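Local coordinates for protein fatty acid CoA ligase (Marinactinospora thermotolerans, PDB 6H1B) that belongs to the ANL superfamily of AMP-binding enzymes and holds adenosine monophosphate and 1-ethanoyl-9H-pyrido[3,4-b]indole-3-carboxylic acid in the model, at residues A[320-325]-A[390-395]; A[279-284]-A[416-421]; A[235-240]-A[262-267]; A[9-14]-A[213-218]. The protein carries 1 engineered substitution. All coordinates share one frame; numbering follows the deposited sequence.

Contact 1: A[320-325]-A[390-395]; sequences LTAVGR and HLHLTD. With AMP (adenosine monophosphate), chain F.
The adenine end of the adenosine monophosphate pocket is lined here by Val-323 and Leu-393, whose side chains meet at about a right angle. Val-323 CG1 lies 3.7 Å from Leu-393 CD1. The same two methyls reach the base: Val-323 CG1 is 3.7 Å from N1 of the ligand, and Leu-393 CD1 is 3.8 Å from C2. CG1 of Val-323 is trans to the carbonyl carbon (chi1 -75°), which leaves the other methyl, CG2, to pack beside CB of Leu-391. Tyr-298 of strand 294-300 touches Val-323, Leu-391 and Leu-393.

Two backbone bonds join the segments here. A single antiparallel bridge pairs Gly-324 with Leu-391 as a hydrogen-bonded pair. Leu-391 N donates to Gly-324 O at 2.8 Å, and Val-323 N donates to Leu-391 O at 2.9 Å. The bridge ties the approach to edge strand 325-326 of the mixed sheet to strand 391-396 of the antiparallel sheet. Beyond it, one water links Thr-321 O and Leu-393 N. At the backbone angles of Gly-324 a side chain would press on the carbonyl O of Val-323, which calls for glycine.

Two histidines lie along the rest of the contact. Ala-322 CB sits over one face of the His-392 ring, 3.5 Å from its centroid, as a CH-pi contact, while Thr-321 approaches the ring edge. Arg-325 CG lies over a face of His-390 in a second CH-pi contact, 4.2 Å from that centroid. The Arg-325 guanidinium is turned 51° from the same ring. His-390 NE2 is hydrogen-bonded to Asp-313.

Contact 2: A[279-284]-A[416-421]; sequences VPSRVA and VLTEHP
Val-279 and Thr-418 form the close-packed part of this contact, and Thr-418 is buried. CG1 of Val-279 points at the forked end of Thr-418, against both CG2 and OG1, and lies 3.8 Å from Thr-418 CB. A chi1 of -173°, with CG1 anti to the backbone N, directs this methyl to Thr-418. Beside this pair, the Ser-281 hydroxyl donates to Thr-418 O at 3.2 Å. The hydroxyl comes from above the carbonyl plane, 64° out of it.

Val-279 is the N-cap residue of helix 280-289, and Thr-418 lies in the last turn of helix 410-419. The start of one helix therefore meets the end of another. The first helix belongs to the AMP-binding enzyme family region, the second mostly to the C-terminal domain family, so the contact crosses between the two parts. In ANL enzymes these parts are known to change their relative orientation.

The Glu-419 side is looser, and this residue is partly exposed. Its chain bends at the second torsion (chi2 -55°) and brings OE2 over the first helical turn. OE2 is 3.8 Å from Ser-281 N and 4.0 Å from Pro-280 CB, distances of packing. The other oxygen, OE1, makes a salt bridge to Arg-317. The nearby helix N terminus would probably favour the carboxylate charge as well.

Contact 3: A[235-240]-A[262-267]; sequences AIERER and RSDLSS
The flat guanidinium of Arg-240 meets the carboxylate of Asp-264 at its edge, with Ser-267 OG also at the edge. Over one face lies Glu-237 O. The two planes are 61° apart, so this is not a flat two-pronged pairing. Arg-240 NH1 donates to Asp-264 OD2 at 3.1 Å in a salt bridge and comes from above the carboxylate plane, 66° out of it. NH2 makes a weak bond to Asp-264 OD1 at 3.2 Å.

Asp-264 heads an Asx turn: its OD1 accepts from Ser-266 N at 2.9 Å, nearly in line with the C-O bond. The Ser-266 hydroxyl binds the same oxygen on its syn lone pair. These two bonds within the turn probably help to hold the carboxylate where Arg-240 meets it. The arginine itself follows helix 229-238 with positive phi, and its chain bends at the second and third torsions to bring the guanidinium to Asp-264. Helix 229-238 leads into strand 243-246, and the turn leads into strand 270-274, its parallel neighbour in the mixed sheet.

Glu-237 works from the helix. Its chain runs extended from a trans first torsion (chi1 -168°) and carries OE2 to Asp-264 N at 2.7 Å. The bond arrives on the anti side of that oxygen. Glu-237 OE2 and Asp-264 OD2 are 4.9 Å apart, and Arg-240 probably offsets their like charges. Ser-267 OG is hydrogen-bonded to Ala-241 O, while its CB packs on the Arg-240 carbonyl. On the inner side, near Leu-198, Ile-236 CG2 rests 3.7 Å from Leu-265 CD2.

Contact 4: A[9-14]-A[213-218]; sequences RRVMDG and CTLATG
The backbones of helix 6-14 and helix 206-216 come close at Val-11 and Ala-216, whose CA atoms are 4.1 Å apart. Helix 206-216 is the helix of a beta-alpha-beta unit between parallel strands 196-199 and 220-223. A Schellman motif ends it, with Gly-218, at positive phi, as its C-prime residue. Within that motif Gly-218 N donates to Leu-215 O at 2.8 Å.

The short side chain of Ala-216, and the lack of one at Gly-14, are consistent with so close an approach. Ala-216 CB sits 4.0 Å from Val-11 CA, so it packs on the helix backbone more than on the valine branches. The CG1 branch of Val-11, set anti to N by a chi1 of 177°, lies 4.2 Å from Leu-215 CB. These contacts are apolar. Leu-69 of helix 62-73 also touches Val-11, and Ile-65 of the same helix touches Leu-215. Leu-32 of helix 29-45 also reaches Leu-215.

Arg-10 extends past Ala-216 with its chain straight to NE. Its guanidinium is held by helix 176-190, through a salt bridge to Asp-184 and a hydrogen bond to Ser-180.

At the other end the two glycines bring main chain against main chain. Gly-14 lies beside the carbonyls that finish helix 206-216. Its CA makes a C-H...O contact to Ala-216 O at 3.5 Å. In the reverse sense, Gly-218 CA lies 3.3 Å from Gly-14 O.

Overall arrangement
From the N terminus, contact 4 opens first and closes a long loop between helix 6-14 and helix 206-216. Contact 3 follows in series and closes a short loop between helix 229-238 and the turn before strand 270-274. Contact 2 then opens at 279-284 and closes only at 416-421, joining the AMP-binding region to the C-terminal domain. Contact 1 is nested inside that loop and ties the edge of the mixed sheet to the antiparallel sheet. Contacts 1 and 2 touch, where Leu-320 packs on Val-283 and Ala-284. Contacts 2 and 4 lie on opposite sides of the chain's centre, their own centres about 39 Å apart.

Contact 1: A[320-325]-A[390-395]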
loop_
_atom_site.group_PDB
_atom_site.type_symbol
_atom_site.label_atom_id
_atom_site.label_comp_id
_atom_site.label_asym_id
_atom_site.label_seq_id
_atom_site.Cartn_x
_atom_site.Cartn_y
_atom_site.Cartn_z
ATOM N N LEU A 320 2.258 -19.596 5.526
ATOM C CA LEU A 320 1.254 -18.611 5.813
ATOM C C LEU A 320 1.804 -17.533 6.744
ATOM O O LEU A 320 1.235 -16.502 6.794
ATOM C CB LEU A 320 0.009 -19.288 6.386
ATOM C CG LEU A 320 -0.733 -20.158 5.367
ATOM C CD1 LEU A 320 -1.903 -20.853 6.018
ATOM C CD2 LEU A 320 -1.196 -19.344 4.160
ATOM N N THR A 321 2.948 -17.748 7.391
ATOM C CA THR A 321 3.578 -16.685 8.157
ATOM C C THR A 321 4.634 -15.911 7.353
ATOM O O THR A 321 5.376 -15.105 7.937
ATOM C CB THR A 321 4.251 -17.241 9.412
ATOM O OG1 THR A 321 5.106 -18.343 9.052
ATOM C CG2 THR A 321 3.197 -17.599 10.445
ATOM N N ALA A 322 4.699 -16.127 6.036
ATOM C CA ALA A 322 5.745 -15.556 5.202
ATOM C C ALA A 322 5.150 -14.502 4.253
ATOM O O ALA A 322 3.901 -14.451 4.046
ATOM C CB ALA A 322 6.394 -16.650 4.412
ATOM N N VAL A 323 6.049 -13.683 3.675
ATOM C CA VAL A 323 5.712 -12.659 2.688
ATOM C C VAL A 323 6.052 -13.163 1.286
ATOM O O VAL A 323 5.554 -12.607 0.284
ATOM C CB VAL A 323 6.428 -11.326 2.953
ATOM C CG1 VAL A 323 5.798 -10.586 4.128
ATOM C CG2 VAL A 323 7.929 -11.505 3.142
ATOM N N GLY A 324 6.917 -14.178 1.228
ATOM C CA GLY A 324 7.226 -14.835 0.010
ATOM C C GLY A 324 8.696 -14.735 -0.333
ATOM O O GLY A 324 9.514 -14.356 0.518
ATOM N N ARG A 325 9.014 -15.142 -1.576
ATOM C CA ARG A 325 10.325 -14.997 -2.157
ATOM C C ARG A 325 10.466 -13.551 -2.630
ATOM O O ARG A 325 9.506 -12.956 -3.100
ATOM C CB ARG A 325 10.506 -15.988 -3.306
ATOM C CG ARG A 325 10.977 -17.374 -2.894
ATOM C CD ARG A 325 11.332 -18.240 -4.106
ATOM N NE ARG A 325 11.684 -19.612 -3.744
ATOM C CZ ARG A 325 10.819 -20.640 -3.699
ATOM N NH1 ARG A 325 9.562 -20.495 -4.106
ATOM N NH2 ARG A 325 11.222 -21.819 -3.239
ATOM N N HIS A 390 11.988 -18.227 1.477
ATOM C CA HIS A 390 10.870 -17.329 1.732
ATOM C C HIS A 390 11.212 -16.471 2.951
ATOM O O HIS A 390 11.748 -16.982 3.967
ATOM C CB HIS A 390 9.593 -18.104 1.994
ATOM C CG HIS A 390 9.112 -18.867 0.818
ATOM N ND1 HIS A 390 9.538 -20.157 0.564
ATOM C CD2 HIS A 390 8.213 -18.550 -0.147
ATOM C CE1 HIS A 390 8.930 -20.602 -0.521
ATOM N NE2 HIS A 390 8.110 -19.639 -0.979
ATOM N N LEU A 391 10.913 -15.172 2.848
ATOM C CA LEU A 391 11.141 -14.245 3.932
ATOM C C LEU A 391 9.918 -14.309 4.849
ATOM O O LEU A 391 8.777 -14.337 4.371
ATOM C CB LEU A 391 11.348 -12.843 3.357
ATOM C CG LEU A 391 11.557 -11.718 4.366
ATOM C CD1 LEU A 391 12.860 -11.898 5.115
ATOM C CD2 LEU A 391 11.539 -10.367 3.680
ATOM N N HIS A 392 10.194 -14.353 6.160
ATOM C CA HIS A 392 9.211 -14.290 7.237
ATOM C C HIS A 392 9.482 -13.059 8.098
ATOM O O HIS A 392 10.559 -12.937 8.671
ATOM C CB HIS A 392 9.293 -15.544 8.115
ATOM C CG HIS A 392 8.812 -16.800 7.471
ATOM N ND1 HIS A 392 9.561 -17.488 6.527
ATOM C CD2 HIS A 392 7.683 -17.518 7.659
ATOM C CE1 HIS A 392 8.906 -18.564 6.134
ATOM N NE2 HIS A 392 7.751 -18.606 6.816
ATOM N N LEU A 393 8.510 -12.150 8.187
ATOM C CA LEU A 393 8.631 -10.976 9.059
ATOM C C LEU A 393 8.145 -11.354 10.461
ATOM O O LEU A 393 6.967 -11.700 10.618
ATOM C CB LEU A 393 7.796 -9.825 8.498
ATOM C CG LEU A 393 8.120 -9.425 7.064
ATOM C CD1 LEU A 393 7.259 -8.253 6.612
ATOM C CD2 LEU A 393 9.585 -9.086 6.935
ATOM N N THR A 394 9.016 -11.210 11.463
ATOM C CA THR A 394 8.627 -11.418 12.829
ATOM C C THR A 394 8.076 -10.134 13.458
ATOM O O THR A 394 7.350 -10.219 14.431
ATOM C CB THR A 394 9.800 -11.922 13.667
ATOM O OG1 THR A 394 10.750 -10.861 13.818
ATOM C CG2 THR A 394 10.430 -13.151 13.059
ATOM N N ASP A 395 8.420 -8.961 12.923
ATOM C CA ASP A 395 7.968 -7.724 13.541
ATOM C C ASP A 395 8.470 -6.482 12.791
ATOM O O ASP A 395 9.538 -6.493 12.165
ATOM C CB ASP A 395 8.458 -7.607 14.990
ATOM C CG ASP A 395 7.356 -7.420 16.023
ATOM O OD1 ASP A 395 6.264 -6.905 15.652
ATOM O OD2 ASP A 395 7.606 -7.812 17.185
HETATM P P AMP F . 4.203 1.908 5.303
HETATM O O1P AMP F . 5.416 1.968 4.371
HETATM O O2P AMP F . 2.870 2.353 4.671
HETATM O O3P AMP F . 4.476 2.526 6.680
HETATM O "O5'" AMP F . 4.097 0.306 5.615
HETATM C "C5'" AMP F . 5.330 -0.330 5.965
HETATM C "C4'" AMP F . 5.063 -1.675 6.579
HETATM O "O4'" AMP F . 3.864 -2.292 6.068
HETATM C "C3'" AMP F . 6.161 -2.649 6.226
HETATM O "O3'" AMP F . 7.333 -2.285 6.911
HETATM C "C2'" AMP F . 5.554 -3.946 6.685
HETATM O "O2'" AMP F . 5.805 -4.158 8.077
HETATM C "C1'" AMP F . 4.056 -3.683 6.427
HETATM N N9 AMP F . 3.615 -4.613 5.375
HETATM C C8 AMP F . 3.299 -4.374 4.082
HETATM N N7 AMP F . 2.943 -5.501 3.407
HETATM C C5 AMP F . 3.045 -6.477 4.329
HETATM C C6 AMP F . 2.825 -7.929 4.316
HETATM N N6 AMP F . 2.427 -8.508 3.172
HETATM N N1 AMP F . 3.042 -8.591 5.487
HETATM C C2 AMP F . 3.463 -7.953 6.642
HETATM N N3 AMP F . 3.700 -6.640 6.764
HETATM C C4 AMP F . 3.504 -5.896 5.630
HETATM O O HOH W 1 5.592 -12.339 7.419
#

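Contact 2: A[279-284]-A[416-421]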
loop_
_atom_site.group_PDB
_atom_site.type_symbol
_atom_site.label_atom_id
_atom_site.label_comp_id
_atom_site.label_asym_id
_atom_site.label_seq_id
_atom_site.Cartn_x
_atom_site.Cartn_y
_atom_site.Cartn_z
ATOM N N VAL A 279 -3.342 -12.387 9.030
ATOM C CA VAL A 279 -3.679 -13.383 10.035
ATOM C C VAL A 279 -3.678 -14.753 9.373
ATOM O O VAL A 279 -4.564 -15.072 8.582
ATOM C CB VAL A 279 -5.045 -13.054 10.662
ATOM C CG1 VAL A 279 -5.384 -13.964 11.830
ATOM C CG2 VAL A 279 -5.134 -11.591 11.101
ATOM N N PRO A 280 -2.653 -15.593 9.623
ATOM C CA PRO A 280 -2.469 -16.838 8.869
ATOM C C PRO A 280 -3.709 -17.731 8.739
ATOM O O PRO A 280 -4.016 -18.188 7.670
ATOM C CB PRO A 280 -1.383 -17.564 9.673
ATOM C CG PRO A 280 -0.556 -16.432 10.250
ATOM C CD PRO A 280 -1.570 -15.365 10.586
ATOM N N SER A 281 -4.421 -17.944 9.849
ATOM C CA SER A 281 -5.625 -18.774 9.871
ATOM C C SER A 281 -6.710 -18.176 8.967
ATOM O O SER A 281 -7.489 -18.896 8.356
ATOM C CB SER A 281 -6.124 -18.955 11.266
ATOM O OG SER A 281 -6.117 -17.722 11.977
ATOM N N ARG A 282 -6.782 -16.847 8.887
ATOM C CA ARG A 282 -7.821 -16.207 8.121
ATOM C C ARG A 282 -7.424 -16.275 6.640
ATOM O O ARG A 282 -8.273 -16.365 5.739
ATOM C CB ARG A 282 -8.072 -14.794 8.649
ATOM C CG ARG A 282 -9.560 -14.502 8.800
ATOM C CD ARG A 282 -10.010 -14.117 10.199
ATOM N NE ARG A 282 -10.012 -12.686 10.526
ATOM C CZ ARG A 282 -11.064 -11.849 10.381
ATOM N NH1 ARG A 282 -12.131 -12.210 9.688
ATOM N NH2 ARG A 282 -11.035 -10.660 10.956
ATOM N N VAL A 283 -6.116 -16.208 6.396
ATOM C CA VAL A 283 -5.591 -16.319 5.061
ATOM C C VAL A 283 -5.861 -17.745 4.558
ATOM O O VAL A 283 -6.391 -17.940 3.478
ATOM C CB VAL A 283 -4.088 -15.979 5.041
ATOM C CG1 VAL A 283 -3.360 -16.538 3.813
ATOM C CG2 VAL A 283 -3.861 -14.486 5.175
ATOM N N ALA A 284 -5.462 -18.731 5.363
ATOM C CA ALA A 284 -5.672 -20.142 5.087
ATOM C C ALA A 284 -7.104 -20.365 4.602
ATOM O O ALA A 284 -7.350 -21.030 3.584
ATOM C CB ALA A 284 -5.407 -20.956 6.328
ATOM N N VAL A 416 -0.034 -17.057 17.227
ATOM C CA VAL A 416 -0.465 -18.123 18.124
ATOM C C VAL A 416 -1.873 -17.819 18.634
ATOM O O VAL A 416 -2.769 -18.626 18.515
ATOM C CB VAL A 416 0.529 -18.358 19.274
ATOM C CG1 VAL A 416 -0.005 -19.399 20.210
ATOM C CG2 VAL A 416 1.886 -18.817 18.775
ATOM N N LEU A 417 -2.060 -16.634 19.194
ATOM C CA LEU A 417 -3.380 -16.229 19.690
ATOM C C LEU A 417 -4.447 -16.449 18.609
ATOM O O LEU A 417 -5.490 -17.015 18.873
ATOM C CB LEU A 417 -3.347 -14.757 20.118
ATOM C CG LEU A 417 -2.605 -14.488 21.428
ATOM C CD1 LEU A 417 -2.512 -12.999 21.694
ATOM C CD2 LEU A 417 -3.283 -15.185 22.591
ATOM N N THR A 418 -4.160 -16.017 17.380
ATOM C CA THR A 418 -5.135 -15.942 16.321
ATOM C C THR A 418 -5.459 -17.349 15.772
ATOM O O THR A 418 -6.512 -17.549 15.167
ATOM C CB THR A 418 -4.532 -14.870 15.401
ATOM O OG1 THR A 418 -5.460 -13.813 15.153
ATOM C CG2 THR A 418 -3.865 -15.502 14.199
ATOM N N GLU A 419 -4.569 -18.322 15.985
ATOM C CA GLU A 419 -4.801 -19.711 15.580
ATOM C C GLU A 419 -6.009 -20.265 16.329
ATOM O O GLU A 419 -6.680 -21.137 15.817
ATOM C CB GLU A 419 -3.605 -20.626 15.858
ATOM C CG GLU A 419 -2.525 -20.620 14.794
ATOM C CD GLU A 419 -2.971 -20.929 13.365
ATOM O OE1 GLU A 419 -3.582 -22.051 13.155
ATOM O OE2 GLU A 419 -2.717 -20.055 12.445
ATOM N N HIS A 420 -6.277 -19.784 17.550
ATOM C CA HIS A 420 -7.437 -20.263 18.319
ATOM C C HIS A 420 -8.716 -20.013 17.529
ATOM O O HIS A 420 -8.879 -18.942 16.920
ATOM C CB HIS A 420 -7.510 -19.590 19.695
ATOM C CG HIS A 420 -8.478 -20.221 20.633
ATOM N ND1 HIS A 420 -9.828 -19.978 20.565
ATOM C CD2 HIS A 420 -8.290 -21.064 21.667
ATOM C CE1 HIS A 420 -10.442 -20.670 21.507
ATOM N NE2 HIS A 420 -9.531 -21.345 22.197
ATOM N N PRO A 421 -9.623 -21.011 17.460
ATOM C CA PRO A 421 -10.809 -20.910 16.615
ATOM C C PRO A 421 -11.768 -19.789 17.013
ATOM O O PRO A 421 -12.554 -19.363 16.168
ATOM C CB PRO A 421 -11.504 -22.263 16.748
ATOM C CG PRO A 421 -10.906 -22.861 17.988
ATOM C CD PRO A 421 -9.497 -22.322 18.082
#

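Contact 3: A[235-240]-A[262-267]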
loop_
_atom_site.group_PDB
_atom_site.type_symbol
_atom_site.label_atom_id
_atom_site.label_comp_id
_atom_site.label_asym_id
_atom_site.label_seq_id
_atom_site.Cartn_x
_atom_site.Cartn_y
_atom_site.Cartn_z
ATOM N N ALA A 235 -18.731 -6.785 -9.129
ATOM C CA ALA A 235 -17.793 -6.196 -10.084
ATOM C C ALA A 235 -16.941 -7.279 -10.728
ATOM O O ALA A 235 -16.679 -7.210 -11.909
ATOM C CB ALA A 235 -16.909 -5.179 -9.411
ATOM N N ILE A 236 -16.491 -8.263 -9.949
ATOM C CA ILE A 236 -15.632 -9.288 -10.513
ATOM C C ILE A 236 -16.419 -10.077 -11.572
ATOM O O ILE A 236 -15.892 -10.386 -12.622
ATOM C CB ILE A 236 -15.024 -10.173 -9.412
ATOM C CG1 ILE A 236 -14.087 -9.367 -8.509
ATOM C CG2 ILE A 236 -14.289 -11.355 -10.017
ATOM C CD1 ILE A 236 -13.631 -10.124 -7.274
ATOM N N GLU A 237 -17.686 -10.357 -11.285
ATOM C CA GLU A 237 -18.548 -11.173 -12.143
ATOM C C GLU A 237 -18.978 -10.366 -13.381
ATOM O O GLU A 237 -18.838 -10.835 -14.500
ATOM C CB GLU A 237 -19.776 -11.644 -11.357
ATOM C CG GLU A 237 -20.557 -12.727 -12.091
ATOM C CD GLU A 237 -21.664 -13.355 -11.281
ATOM O OE1 GLU A 237 -22.698 -12.694 -11.162
ATOM O OE2 GLU A 237 -21.482 -14.495 -10.773
ATOM N N ARG A 238 -19.502 -9.154 -13.143
ATOM C CA ARG A 238 -20.024 -8.235 -14.173
ATOM C C ARG A 238 -18.913 -7.875 -15.180
ATOM O O ARG A 238 -19.132 -7.962 -16.366
ATOM C CB ARG A 238 -20.617 -6.979 -13.522
ATOM C CG ARG A 238 -21.882 -7.192 -12.691
ATOM C CD ARG A 238 -22.401 -5.928 -11.984
ATOM N NE ARG A 238 -21.408 -4.934 -11.564
ATOM C CZ ARG A 238 -20.826 -4.034 -12.370
ATOM N NH1 ARG A 238 -21.230 -3.909 -13.622
ATOM N NH2 ARG A 238 -19.818 -3.290 -11.935
ATOM N N GLU A 239 -17.717 -7.515 -14.698
ATOM C CA GLU A 239 -16.614 -7.022 -15.535
ATOM C C GLU A 239 -15.607 -8.139 -15.848
ATOM O O GLU A 239 -14.613 -7.887 -16.516
ATOM C CB GLU A 239 -15.864 -5.888 -14.839
ATOM C CG GLU A 239 -16.767 -4.823 -14.251
ATOM C CD GLU A 239 -17.542 -3.966 -15.228
ATOM O OE1 GLU A 239 -17.137 -3.900 -16.406
ATOM O OE2 GLU A 239 -18.539 -3.338 -14.795
ATOM N N ARG A 240 -15.861 -9.354 -15.350
ATOM C CA ARG A 240 -15.000 -10.508 -15.550
ATOM C C ARG A 240 -13.557 -10.109 -15.217
ATOM O O ARG A 240 -12.651 -10.370 -15.985
ATOM C CB ARG A 240 -15.146 -11.049 -16.976
ATOM C CG ARG A 240 -16.587 -11.268 -17.439
ATOM C CD ARG A 240 -17.227 -12.622 -17.192
ATOM N NE ARG A 240 -16.636 -13.384 -16.108
ATOM C CZ ARG A 240 -17.282 -14.299 -15.391
ATOM N NH1 ARG A 240 -18.481 -14.696 -15.792
ATOM N NH2 ARG A 240 -16.735 -14.782 -14.273
ATOM N N ARG A 262 -21.896 -18.774 -4.244
ATOM C CA ARG A 262 -22.985 -18.495 -5.219
ATOM C C ARG A 262 -22.446 -17.664 -6.406
ATOM O O ARG A 262 -22.985 -17.748 -7.506
ATOM C CB ARG A 262 -24.179 -17.798 -4.541
ATOM N N SER A 263 -21.383 -16.870 -6.199
ATOM C CA SER A 263 -20.835 -15.938 -7.228
ATOM C C SER A 263 -19.894 -16.671 -8.184
ATOM O O SER A 263 -19.343 -17.745 -7.824
ATOM C CB SER A 263 -20.110 -14.781 -6.597
ATOM O OG SER A 263 -20.917 -14.186 -5.593
ATOM N N ASP A 264 -19.711 -16.067 -9.375
ATOM C CA ASP A 264 -18.808 -16.598 -10.412
ATOM C C ASP A 264 -17.568 -15.717 -10.505
ATOM O O ASP A 264 -17.633 -14.600 -11.018
ATOM C CB ASP A 264 -19.481 -16.716 -11.780
ATOM C CG ASP A 264 -18.563 -17.156 -12.900
ATOM O OD1 ASP A 264 -17.379 -17.460 -12.611
ATOM O OD2 ASP A 264 -19.050 -17.223 -14.047
ATOM N N LEU A 265 -16.440 -16.269 -10.040
ATOM C CA LEU A 265 -15.162 -15.576 -10.030
ATOM C C LEU A 265 -14.137 -16.352 -10.865
ATOM O O LEU A 265 -12.954 -16.322 -10.543
ATOM C CB LEU A 265 -14.703 -15.438 -8.577
ATOM C CG LEU A 265 -15.744 -14.909 -7.585
ATOM C CD1 LEU A 265 -15.107 -14.671 -6.216
ATOM C CD2 LEU A 265 -16.423 -13.624 -8.053
ATOM N N SER A 266 -14.600 -17.025 -11.934
ATOM C CA SER A 266 -13.734 -17.849 -12.793
ATOM C C SER A 266 -12.736 -16.975 -13.564
ATOM O O SER A 266 -11.642 -17.425 -13.898
ATOM C CB SER A 266 -14.551 -18.712 -13.720
ATOM O OG SER A 266 -15.567 -17.954 -14.350
ATOM N N SER A 267 -13.117 -15.720 -13.825
ATOM C CA SER A 267 -12.253 -14.719 -14.474
ATOM C C SER A 267 -10.973 -14.432 -13.670
ATOM O O SER A 267 -9.941 -14.119 -14.279
ATOM C CB SER A 267 -12.999 -13.437 -14.741
ATOM O OG SER A 267 -13.711 -12.991 -13.601
#

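Contact 4: A[9-14]-A[213-218]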
loop_
_atom_site.group_PDB
_atom_site.type_symbol
_atom_site.label_atom_id
_atom_site.label_comp_id
_atom_site.label_asym_id
_atom_site.label_seq_id
_atom_site.Cartn_x
_atom_site.Cartn_y
_atom_site.Cartn_z
ATOM N N ARG A 9 5.760 8.133 -20.921
ATOM C CA ARG A 9 5.598 7.658 -22.294
ATOM C C ARG A 9 5.317 6.151 -22.267
ATOM O O ARG A 9 4.486 5.677 -23.045
ATOM C CB ARG A 9 6.805 7.980 -23.192
ATOM C CG ARG A 9 6.523 7.865 -24.699
ATOM C CD ARG A 9 7.724 8.070 -25.612
ATOM N NE ARG A 9 8.478 6.831 -25.864
ATOM C CZ ARG A 9 8.481 6.150 -26.997
ATOM N NH1 ARG A 9 7.777 6.588 -28.022
ATOM N NH2 ARG A 9 9.177 5.031 -27.101
ATOM N N ARG A 10 6.005 5.407 -21.390
ATOM C CA ARG A 10 5.886 3.930 -21.373
ATOM C C ARG A 10 4.424 3.558 -21.138
ATOM O O ARG A 10 3.882 2.696 -21.845
ATOM C CB ARG A 10 6.771 3.254 -20.316
ATOM C CG ARG A 10 6.660 1.726 -20.300
ATOM C CD ARG A 10 7.271 1.096 -19.052
ATOM N NE ARG A 10 7.268 -0.358 -19.105
ATOM C CZ ARG A 10 8.105 -1.156 -18.420
ATOM N NH1 ARG A 10 9.028 -0.661 -17.603
ATOM N NH2 ARG A 10 8.008 -2.462 -18.577
ATOM N N VAL A 11 3.836 4.231 -20.140
ATOM C CA VAL A 11 2.443 4.070 -19.739
ATOM C C VAL A 11 1.546 4.469 -20.917
ATOM O O VAL A 11 0.693 3.698 -21.329
ATOM C CB VAL A 11 2.113 4.897 -18.480
ATOM C CG1 VAL A 11 0.644 4.770 -18.118
ATOM C CG2 VAL A 11 3.013 4.545 -17.281
ATOM N N MET A 12 1.770 5.681 -21.446
ATOM C CA MET A 12 0.972 6.247 -22.527
ATOM C C MET A 12 0.966 5.290 -23.716
ATOM O O MET A 12 -0.082 5.040 -24.304
ATOM C CB MET A 12 1.515 7.599 -22.976
ATOM C CG MET A 12 1.071 8.760 -22.109
ATOM S SD MET A 12 -0.723 8.991 -21.982
ATOM C CE MET A 12 -1.230 9.111 -23.700
ATOM N N ASP A 13 2.137 4.735 -24.025
ATOM C CA ASP A 13 2.350 3.917 -25.209
ATOM C C ASP A 13 1.535 2.631 -25.074
ATOM O O ASP A 13 1.151 2.038 -26.064
ATOM C CB ASP A 13 3.849 3.663 -25.429
ATOM C CG ASP A 13 4.408 3.937 -26.830
ATOM O OD1 ASP A 13 3.870 4.795 -27.584
ATOM O OD2 ASP A 13 5.441 3.325 -27.149
ATOM N N GLY A 14 1.269 2.211 -23.837
ATOM C CA GLY A 14 0.624 0.912 -23.540
ATOM C C GLY A 14 -0.893 0.919 -23.702
ATOM O O GLY A 14 -1.474 -0.123 -23.952
ATOM N N CYS A 213 0.492 0.600 -14.035
ATOM C CA CYS A 213 0.973 -0.739 -14.406
ATOM C C CYS A 213 -0.045 -1.432 -15.327
ATOM O O CYS A 213 0.331 -2.119 -16.278
ATOM C CB CYS A 213 1.229 -1.599 -13.173
ATOM S SG CYS A 213 2.661 -1.063 -12.192
ATOM N N THR A 214 -1.338 -1.251 -15.031
ATOM C CA THR A 214 -2.428 -1.902 -15.752
ATOM C C THR A 214 -2.532 -1.326 -17.167
ATOM O O THR A 214 -2.621 -2.086 -18.153
ATOM C CB THR A 214 -3.750 -1.776 -14.987
ATOM O OG1 THR A 214 -3.549 -2.379 -13.716
ATOM C CG2 THR A 214 -4.912 -2.438 -15.692
ATOM N N LEU A 215 -2.528 0.007 -17.246
ATOM C CA LEU A 215 -2.597 0.704 -18.533
ATOM C C LEU A 215 -1.375 0.341 -19.377
ATOM O O LEU A 215 -1.525 -0.018 -20.548
ATOM C CB LEU A 215 -2.635 2.216 -18.306
ATOM C CG LEU A 215 -3.926 2.763 -17.719
ATOM C CD1 LEU A 215 -3.769 4.245 -17.424
ATOM C CD2 LEU A 215 -5.081 2.518 -18.667
ATOM N N ALA A 216 -0.191 0.436 -18.759
ATOM C CA ALA A 216 1.088 0.174 -19.408
ATOM C C ALA A 216 1.120 -1.206 -20.071
ATOM O O ALA A 216 1.747 -1.349 -21.099
ATOM C CB ALA A 216 2.217 0.307 -18.409
ATOM N N THR A 217 0.455 -2.206 -19.484
ATOM C CA THR A 217 0.477 -3.567 -20.013
ATOM C C THR A 217 -0.718 -3.817 -20.948
ATOM O O THR A 217 -0.967 -4.973 -21.362
ATOM C CB THR A 217 0.525 -4.573 -18.860
ATOM O OG1 THR A 217 -0.581 -4.322 -17.988
ATOM C CG2 THR A 217 1.821 -4.514 -18.080
ATOM N N GLY A 218 -1.466 -2.744 -21.262
ATOM C CA GLY A 218 -2.531 -2.754 -22.277
ATOM C C GLY A 218 -3.845 -3.322 -21.768
ATOM O O GLY A 218 -4.653 -3.778 -22.543
#